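Local coordinates for IAA acetyltransferase (Bacillus cereus ATCC 14579, PDB 1Y9K), which is a GNAT-family protein that probably transfers an acetyl group from acetyl-coenzyme A to an amine, at residues C116-S129 with I141-L153. Numbering follows the deposited sequence. Where two conformers were deposited one is given.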
ATOM      1  N   CYS A 116       1.833 -10.074   8.907  1.00 41.04           N
ATOM      2  CA  CYS A 116       2.537  -8.910   9.430  1.00 40.99           C
ATOM      3  C   CYS A 116       1.793  -8.183  10.571  1.00 40.16           C
ATOM      4  O   CYS A 116       2.250  -7.153  11.039  1.00 40.69           O
ATOM      5  CB  CYS A 116       2.885  -7.947   8.283  1.00 41.11           C
ATOM      6  SG  CYS A 116       4.053  -8.646   7.037  1.00 43.84           S
ATOM      7  N   GLY A 117       0.658  -8.712  11.016  1.00 39.31           N
ATOM      8  CA  GLY A 117      -0.028  -8.166  12.190  1.00 38.15           C
ATOM      9  C   GLY A 117      -1.342  -7.432  11.969  1.00 37.45           C
ATOM     10  O   GLY A 117      -2.009  -7.061  12.928  1.00 37.36           O
ATOM     11  N   PHE A 118      -1.712  -7.210  10.712  1.00 37.08           N
ATOM     12  CA  PHE A 118      -2.985  -6.574  10.368  1.00 36.62           C
ATOM     13  C   PHE A 118      -4.184  -7.507  10.575  1.00 36.60           C
ATOM     14  O   PHE A 118      -4.119  -8.705  10.289  1.00 36.87           O
ATOM     15  CB  PHE A 118      -2.952  -6.063   8.926  1.00 36.34           C
ATOM     16  CG  PHE A 118      -2.086  -4.842   8.735  1.00 35.77           C
ATOM     17  CD1 PHE A 118      -0.743  -4.972   8.371  1.00 35.56           C
ATOM     18  CD2 PHE A 118      -2.610  -3.561   8.919  1.00 34.50           C
ATOM     19  CE1 PHE A 118       0.062  -3.839   8.192  1.00 35.27           C
ATOM     20  CE2 PHE A 118      -1.811  -2.424   8.743  1.00 33.96           C
ATOM     21  CZ  PHE A 118      -0.479  -2.566   8.382  1.00 34.66           C
ATOM     22  N   ARG A 119      -5.274  -6.955  11.088  1.00 36.17           N
ATOM     23  CA  ARG A 119      -6.486  -7.717  11.275  1.00 35.70           C
ATOM     24  C   ARG A 119      -7.614  -7.159  10.402  1.00 35.59           C
ATOM     25  O   ARG A 119      -7.817  -5.942  10.344  1.00 35.69           O
ATOM     26  CB  ARG A 119      -6.881  -7.725  12.749  1.00 35.85           C
ATOM     27  CG  ARG A 119      -7.997  -8.703  13.076  1.00 36.18           C
ATOM     28  CD  ARG A 119      -8.457  -8.505  14.486  1.00 36.54           C
ATOM     29  NE  ARG A 119      -9.519  -9.434  14.850  1.00 37.61           N
ATOM     30  CZ  ARG A 119     -10.088  -9.473  16.048  1.00 38.44           C
ATOM     31  NH1 ARG A 119      -9.695  -8.619  16.984  1.00 39.72           N
ATOM     32  NH2 ARG A 119     -11.055 -10.342  16.311  1.00 36.74           N
ATOM     33  N   ILE A 120      -8.337  -8.050   9.725  1.00 35.19           N
ATOM     34  CA  ILE A 120      -9.459  -7.657   8.871  1.00 35.11           C
ATOM     35  C   ILE A 120     -10.619  -7.241   9.767  1.00 35.22           C
ATOM     36  O   ILE A 120     -10.989  -7.978  10.675  1.00 35.23           O
ATOM     37  CB  ILE A 120      -9.905  -8.821   7.927  1.00 35.12           C
ATOM     38  CG1 ILE A 120      -8.768  -9.286   7.005  1.00 34.33           C
ATOM     39  CG2 ILE A 120     -11.122  -8.428   7.101  1.00 34.81           C
ATOM     40  CD1 ILE A 120      -8.947 -10.754   6.514  1.00 34.82           C
ATOM     41  N   PHE A 121     -11.190  -6.065   9.511  1.00 35.86           N
ATOM     42  CA  PHE A 121     -12.262  -5.533  10.367  1.00 36.36           C
ATOM     43  C   PHE A 121     -13.507  -5.048   9.619  1.00 36.39           C
ATOM     44  O   PHE A 121     -14.546  -4.881  10.223  1.00 37.07           O
ATOM     45  CB  PHE A 121     -11.733  -4.448  11.333  1.00 36.51           C
ATOM     46  CG  PHE A 121     -11.441  -3.116  10.675  1.00 37.31           C
ATOM     47  CD1 PHE A 121     -12.403  -2.109  10.647  1.00 37.74           C
ATOM     48  CD2 PHE A 121     -10.197  -2.857  10.108  1.00 37.68           C
ATOM     49  CE1 PHE A 121     -12.137  -0.874  10.041  1.00 37.61           C
ATOM     50  CE2 PHE A 121      -9.924  -1.620   9.512  1.00 37.50           C
ATOM     51  CZ  PHE A 121     -10.894  -0.635   9.477  1.00 37.37           C
ATOM     52  N   SER A 122     -13.411  -4.854   8.307  1.00 36.51           N
ATOM     53  CA  SER A 122     -14.474  -4.187   7.558  1.00 36.23           C
ATOM     54  C   SER A 122     -14.341  -4.360   6.040  1.00 35.72           C
ATOM     55  O   SER A 122     -13.264  -4.661   5.533  1.00 35.15           O
ATOM     56  CB  SER A 122     -14.471  -2.690   7.894  1.00 36.45           C
ATOM     57  OG  SER A 122     -15.787  -2.179   7.847  1.00 38.56           O
ATOM     58  N   ILE A 123     -15.451  -4.139   5.338  1.00 35.50           N
ATOM     59  CA  ILE A 123     -15.548  -4.249   3.881  1.00 35.65           C
ATOM     60  C   ILE A 123     -16.241  -2.996   3.315  1.00 35.78           C
ATOM     61  O   ILE A 123     -17.376  -2.702   3.700  1.00 35.82           O
ATOM     62  CB  ILE A 123     -16.379  -5.500   3.458  1.00 35.50           C
ATOM     63  CG1 ILE A 123     -15.827  -6.775   4.097  1.00 36.25           C
ATOM     64  CG2 ILE A 123     -16.412  -5.654   1.931  1.00 35.05           C
ATOM     65  CD1 ILE A 123     -16.895  -7.800   4.451  1.00 36.49           C
ATOM     66  N   ASP A 124     -15.561  -2.251   2.440  1.00 35.71           N
ATOM     67  CA  ASP A 124     -16.231  -1.233   1.625  1.00 36.38           C
ATOM     68  C   ASP A 124     -16.741  -1.909   0.356  1.00 35.80           C
ATOM     69  O   ASP A 124     -15.954  -2.210  -0.547  1.00 35.41           O
ATOM     70  CB  ASP A 124     -15.298  -0.077   1.213  1.00 36.88           C
ATOM     71  CG  ASP A 124     -14.792   0.746   2.385  1.00 40.86           C
ATOM     72  OD1 ASP A 124     -15.438   0.773   3.467  1.00 43.86           O
ATOM     73  OD2 ASP A 124     -13.731   1.407   2.204  1.00 45.13           O
ATOM     74  N   PHE A 125     -18.051  -2.135   0.283  1.00 35.68           N
ATOM     75  CA  PHE A 125     -18.654  -2.806  -0.865  1.00 35.67           C
ATOM     76  C   PHE A 125     -18.655  -1.944  -2.122  1.00 36.05           C
ATOM     77  O   PHE A 125     -18.962  -0.760  -2.066  1.00 36.13           O
ATOM     78  CB  PHE A 125     -20.077  -3.283  -0.538  1.00 35.13           C
ATOM     79  CG  PHE A 125     -20.122  -4.374   0.486  1.00 35.05           C
ATOM     80  CD1 PHE A 125     -20.516  -4.101   1.796  1.00 34.22           C
ATOM     81  CD2 PHE A 125     -19.748  -5.682   0.150  1.00 34.33           C
ATOM     82  CE1 PHE A 125     -20.546  -5.117   2.759  1.00 34.53           C
ATOM     83  CE2 PHE A 125     -19.768  -6.701   1.105  1.00 34.78           C
ATOM     84  CZ  PHE A 125     -20.172  -6.418   2.413  1.00 34.15           C
ATOM     85  N   ASP A 126     -18.311  -2.560  -3.249  1.00 36.78           N
ATOM     86  CA  ASP A 126     -18.354  -1.926  -4.573  1.00 37.93           C
ATOM     87  C   ASP A 126     -17.353  -0.778  -4.730  1.00 38.44           C
ATOM     88  O   ASP A 126     -17.496   0.060  -5.620  1.00 38.59           O
ATOM     89  CB  ASP A 126     -19.775  -1.457  -4.924  1.00 37.83           C
ATOM     90  CG  ASP A 126     -20.754  -2.610  -5.074  1.00 38.79           C
ATOM     91  OD1 ASP A 126     -20.441  -3.581  -5.808  1.00 39.12           O
ATOM     92  OD2 ASP A 126     -21.846  -2.532  -4.464  1.00 39.07           O
ATOM     93  N   TYR A 127     -16.340  -0.754  -3.873  1.00 39.07           N
ATOM     94  CA  TYR A 127     -15.350   0.308  -3.877  1.00 39.87           C
ATOM     95  C   TYR A 127     -14.732   0.495  -5.260  1.00 40.37           C
ATOM     96  O   TYR A 127     -14.650   1.620  -5.769  1.00 40.45           O
ATOM     97  CB  TYR A 127     -14.257   0.010  -2.848  1.00 39.88           C
ATOM     98  CG  TYR A 127     -13.152   1.039  -2.810  1.00 40.30           C
ATOM     99  CD1 TYR A 127     -13.178   2.093  -1.884  1.00 39.69           C
ATOM    100  CD2 TYR A 127     -12.077   0.968  -3.701  1.00 39.86           C
ATOM    101  CE1 TYR A 127     -12.150   3.050  -1.852  1.00 38.87           C
ATOM    102  CE2 TYR A 127     -11.056   1.918  -3.677  1.00 39.54           C
ATOM    103  CZ  TYR A 127     -11.098   2.947  -2.752  1.00 39.84           C
ATOM    104  OH  TYR A 127     -10.077   3.871  -2.737  1.00 40.50           O
ATOM    105  N   PHE A 128     -14.310  -0.614  -5.862  1.00 40.82           N
ATOM    106  CA  PHE A 128     -13.534  -0.566  -7.095  1.00 41.33           C
ATOM    107  C   PHE A 128     -14.376  -0.211  -8.296  1.00 42.44           C
ATOM    108  O   PHE A 128     -13.948   0.576  -9.139  1.00 42.78           O
ATOM    109  CB  PHE A 128     -12.784  -1.874  -7.301  1.00 40.67           C
ATOM    110  CG  PHE A 128     -11.693  -2.072  -6.313  1.00 39.75           C
ATOM    111  CD1 PHE A 128     -11.942  -2.732  -5.115  1.00 37.53           C
ATOM    112  CD2 PHE A 128     -10.418  -1.552  -6.557  1.00 38.86           C
ATOM    113  CE1 PHE A 128     -10.933  -2.894  -4.179  1.00 38.05           C
ATOM    114  CE2 PHE A 128      -9.393  -1.706  -5.627  1.00 38.46           C
ATOM    115  CZ  PHE A 128      -9.647  -2.378  -4.436  1.00 39.30           C
ATOM    116  N   SER A 129     -15.580  -0.775  -8.351  1.00 43.50           N
ATOM    117  CA  SER A 129     -16.553  -0.465  -9.392  1.00 44.67           C
ATOM    118  C   SER A 129     -16.811   1.038  -9.426  1.00 45.10           C
ATOM    119  O   SER A 129     -16.991   1.624 -10.495  1.00 45.45           O
ATOM    120  CB  SER A 129     -17.864  -1.216  -9.115  1.00 44.83           C
ATOM    121  OG  SER A 129     -17.610  -2.477  -8.499  1.00 46.19           O
ATOM    122  N   ILE A 141     -10.907 -13.864  -9.967  1.00 42.40           N
ATOM    123  CA  ILE A 141     -11.862 -13.205  -9.064  1.00 40.69           C
ATOM    124  C   ILE A 141     -11.995 -11.719  -9.416  1.00 40.02           C
ATOM    125  O   ILE A 141     -10.993 -11.016  -9.571  1.00 39.63           O
ATOM    126  CB  ILE A 141     -11.425 -13.339  -7.574  1.00 41.05           C
ATOM    127  CG1 ILE A 141     -11.066 -14.792  -7.228  1.00 40.32           C
ATOM    128  CG2 ILE A 141     -12.476 -12.745  -6.623  1.00 39.94           C
ATOM    129  CD1 ILE A 141     -10.180 -14.931  -5.988  1.00 40.15           C
ATOM    130  N   VAL A 142     -13.233 -11.247  -9.545  1.00 39.22           N
ATOM    131  CA  VAL A 142     -13.484  -9.812  -9.721  1.00 38.41           C
ATOM    132  C   VAL A 142     -13.140  -9.052  -8.436  1.00 37.82           C
ATOM    133  O   VAL A 142     -13.655  -9.371  -7.357  1.00 37.99           O
ATOM    134  CB  VAL A 142     -14.944  -9.508 -10.141  1.00 38.36           C
ATOM    135  CG1 VAL A 142     -15.167  -8.005 -10.256  1.00 38.11           C
ATOM    136  CG2 VAL A 142     -15.283 -10.194 -11.466  1.00 38.44           C
ATOM    137  N   CYS A 143     -12.239  -8.082  -8.572  1.00 37.14           N
ATOM    138  CA  CYS A 143     -11.858  -7.175  -7.507  1.00 35.96           C
ATOM    139  C   CYS A 143     -12.946  -6.132  -7.407  1.00 34.84           C
ATOM    140  O   CYS A 143     -12.965  -5.157  -8.159  1.00 35.20           O
ATOM    141  CB  CYS A 143     -10.528  -6.523  -7.842  1.00 36.13           C
ATOM    142  SG  CYS A 143      -9.835  -5.593  -6.498  1.00 38.40           S
ATOM    143  N   ARG A 144     -13.838  -6.346  -6.450  1.00 33.72           N
ATOM    144  CA  ARG A 144     -15.091  -5.618  -6.348  0.50 33.30           C
ATOM    145  C   ARG A 144     -15.143  -4.758  -5.082  1.00 32.93           C
ATOM    146  O   ARG A 144     -15.563  -3.610  -5.111  1.00 32.77           O
ATOM    147  CB  ARG A 144     -16.217  -6.656  -6.355  0.50 33.41           C
ATOM    148  CG  ARG A 144     -17.640  -6.165  -6.192  0.50 33.49           C
ATOM    149  CD  ARG A 144     -18.573  -7.375  -6.159  0.50 33.32           C
ATOM    150  NE  ARG A 144     -18.268  -8.299  -7.251  0.50 33.38           N
ATOM    151  CZ  ARG A 144     -18.627  -9.583  -7.311  0.50 33.10           C
ATOM    152  NH1 ARG A 144     -19.328 -10.152  -6.331  0.50 31.57           N
ATOM    153  NH2 ARG A 144     -18.272 -10.302  -8.371  0.50 32.29           N
ATOM    154  N   ASP A 145     -14.703  -5.334  -3.969  1.00 32.63           N
ATOM    155  CA  ASP A 145     -14.838  -4.724  -2.650  1.00 32.23           C
ATOM    156  C   ASP A 145     -13.472  -4.480  -2.016  1.00 32.70           C
ATOM    157  O   ASP A 145     -12.541  -5.257  -2.249  1.00 32.93           O
ATOM    158  CB  ASP A 145     -15.642  -5.659  -1.740  1.00 31.74           C
ATOM    159  CG  ASP A 145     -16.950  -6.111  -2.364  1.00 30.25           C
ATOM    160  OD1 ASP A 145     -17.693  -5.254  -2.875  1.00 29.89           O
ATOM    161  OD2 ASP A 145     -17.250  -7.321  -2.331  1.00 27.85           O
HETATM  162  N   MSE A 146     -13.355  -3.417  -1.218  1.00 32.64           N
HETATM  163  CA  MSE A 146     -12.133  -3.164  -0.451  1.00 32.80           C
HETATM  164  C   MSE A 146     -12.242  -3.797   0.932  1.00 32.65           C
HETATM  165  O   MSE A 146     -13.110  -3.447   1.737  1.00 32.29           O
HETATM  166  CB  MSE A 146     -11.839  -1.657  -0.345  1.00 33.24           C
HETATM  167  CG  MSE A 146     -10.441  -1.278   0.168  1.00 35.02           C
HETATM  168 SE   MSE A 146      -9.074  -1.650  -0.986  1.00 39.69          SE
HETATM  169  CE  MSE A 146      -8.824  -0.028  -1.716  1.00 41.23           C
ATOM    170  N   ILE A 147     -11.367  -4.756   1.194  1.00 32.59           N
ATOM    171  CA  ILE A 147     -11.241  -5.326   2.528  1.00 32.89           C
ATOM    172  C   ILE A 147     -10.345  -4.402   3.355  1.00 33.37           C
ATOM    173  O   ILE A 147      -9.242  -4.034   2.922  1.00 33.93           O
ATOM    174  CB  ILE A 147     -10.669  -6.785   2.498  1.00 32.70           C
ATOM    175  CG1 ILE A 147     -11.462  -7.692   1.532  1.00 31.87           C
ATOM    176  CG2 ILE A 147     -10.588  -7.377   3.900  1.00 31.50           C
ATOM    177  CD1 ILE A 147     -12.966  -7.668   1.670  1.00 30.29           C
ATOM    178  N   ARG A 148     -10.829  -4.026   4.534  1.00 33.82           N
ATOM    179  CA  ARG A 148     -10.157  -3.053   5.393  1.00 34.14           C
ATOM    180  C   ARG A 148      -9.482  -3.794   6.538  1.00 34.22           C
ATOM    181  O   ARG A 148     -10.099  -4.655   7.191  1.00 34.03           O
ATOM    182  CB  ARG A 148     -11.162  -2.035   5.954  1.00 34.49           C
ATOM    183  CG  ARG A 148     -12.035  -1.315   4.916  1.00 35.63           C
ATOM    184  CD  ARG A 148     -11.237  -0.260   4.177  1.00 38.95           C
ATOM    185  NE  ARG A 148     -10.848   0.838   5.067  1.00 42.77           N
ATOM    186  CZ  ARG A 148      -9.850   1.692   4.834  1.00 43.92           C
ATOM    187  NH1 ARG A 148      -9.118   1.578   3.723  1.00 42.19           N
ATOM    188  NH2 ARG A 148      -9.583   2.664   5.718  1.00 42.69           N
ATOM    189  N   LEU A 149      -8.213  -3.472   6.765  1.00 33.89           N
ATOM    190  CA  LEU A 149      -7.434  -4.107   7.815  1.00 34.08           C
ATOM    191  C   LEU A 149      -6.774  -3.041   8.682  1.00 34.78           C
ATOM    192  O   LEU A 149      -6.517  -1.918   8.229  1.00 34.39           O
ATOM    193  CB  LEU A 149      -6.367  -5.061   7.236  1.00 34.05           C
ATOM    194  CG  LEU A 149      -6.696  -6.257   6.328  1.00 33.39           C
ATOM    195  CD1 LEU A 149      -6.730  -5.866   4.842  1.00 31.93           C
ATOM    196  CD2 LEU A 149      -5.672  -7.357   6.549  1.00 33.36           C
ATOM    197  N   ALA A 150      -6.505  -3.393   9.933  1.00 35.52           N
ATOM    198  CA  ALA A 150      -5.938  -2.442  10.874  1.00 36.25           C
ATOM    199  C   ALA A 150      -5.003  -3.109  11.856  1.00 37.37           C
ATOM    200  O   ALA A 150      -5.093  -4.306  12.134  1.00 37.21           O
ATOM    201  CB  ALA A 150      -7.034  -1.693  11.607  1.00 35.89           C
HETATM  202  N   MSE A 151      -4.107  -2.297  12.386  1.00 39.16           N
HETATM  203  CA  MSE A 151      -3.084  -2.736  13.297  1.00 40.71           C
HETATM  204  C   MSE A 151      -2.959  -1.675  14.399  1.00 42.63           C
HETATM  205  O   MSE A 151      -2.868  -0.466  14.115  1.00 42.51           O
HETATM  206  CB  MSE A 151      -1.779  -2.836  12.518  1.00 40.77           C
HETATM  207  CG  MSE A 151      -0.716  -3.652  13.178  1.00 41.65           C
HETATM  208 SE   MSE A 151       0.869  -3.398  12.374  1.00 38.55          SE
HETATM  209  CE  MSE A 151       1.797  -4.687  13.172  1.00 40.59           C
ATOM    210  N   GLU A 152      -2.972  -2.116  15.652  1.00 44.36           N
ATOM    211  CA  GLU A 152      -2.657  -1.213  16.751  1.00 46.50           C
ATOM    212  C   GLU A 152      -1.147  -1.156  16.935  1.00 47.25           C
ATOM    213  O   GLU A 152      -0.484  -2.187  16.994  1.00 47.31           O
ATOM    214  CB  GLU A 152      -3.406  -1.596  18.032  1.00 46.73           C
ATOM    215  CG  GLU A 152      -4.624  -0.692  18.273  1.00 49.71           C
ATOM    216  CD  GLU A 152      -5.894  -1.433  18.715  1.00 54.26           C
ATOM    217  OE1 GLU A 152      -5.812  -2.418  19.493  1.00 56.17           O
ATOM    218  OE2 GLU A 152      -6.997  -1.006  18.292  1.00 55.51           O
ATOM    219  N   LEU A 153      -0.607   0.060  16.962  1.00 48.64           N
ATOM    220  CA  LEU A 153       0.832   0.266  17.084  1.00 50.14           C
ATOM    221  C   LEU A 153       1.206   0.513  18.546  1.00 51.56           C
ATOM    222  O   LEU A 153       2.183  -0.063  19.042  1.00 51.77           O
ATOM    223  CB  LEU A 153       1.302   1.422  16.190  1.00 49.89           C
ATOM    224  CG  LEU A 153       0.920   1.403  14.703  1.00 49.09           C
ATOM    225  CD1 LEU A 153       1.232   2.742  14.044  1.00 47.67           C
ATOM    226  CD2 LEU A 153       1.597   0.268  13.961  1.00 47.64           C
TER
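Arg-148 faces two residues of the neighbouring antiparallel strand at once, Phe-121 and Ser-122, and so gives a worked example of the classic beta bulge. Its carbonyl O accepts Phe-121 N at 2.9 Å, nearly straight at 173°, while its own N donates to Ser-122 O at 2.7 Å. Strand 119-124 thereby gains one residue on strand 146-152. Outside the bulge, paired bonds join Arg-119 to Ala-150 and Asp-124 to Met-146.

Followed outward, the Arg-148 side chain meets both bulge residues before it reaches Asp-124. CB lies over a face of the Phe-121 ring, 4.1 Å from its centroid in a CH-pi contact, and also meets Ser-122 CB; CG runs beside Ser-122 O. The bend at chi2 (-75°) brings CD to 3.6 Å from Asp-124 OD2, and a second at chi3 (-67°) turns the guanidinium onward. That oxygen stands well out of the guanidinium plane, so no N-H points at it and any attraction to NE is probably of charge alone. NH1 instead makes a salt bridge to Glu-63 on strand 61-69, and NH2 a long, weak ion pair with Glu-99.

Past the strand end, Asp-145 OD1 takes Asp-126 N at 2.8 Å through its anti lone pair, holding the type II turn that leads into helix 127-131. There Cys-143 SG sits 3.6 Å from the centroid of the Phe-128 ring, over its face, and Met-146 CE covers a face of Tyr-127.

In this GNAT-fold sheet, then, backbone bonds set the register, apolar carbons and ring faces fill the joint, and the arginine's charge is probably balanced mainly by Glu-63.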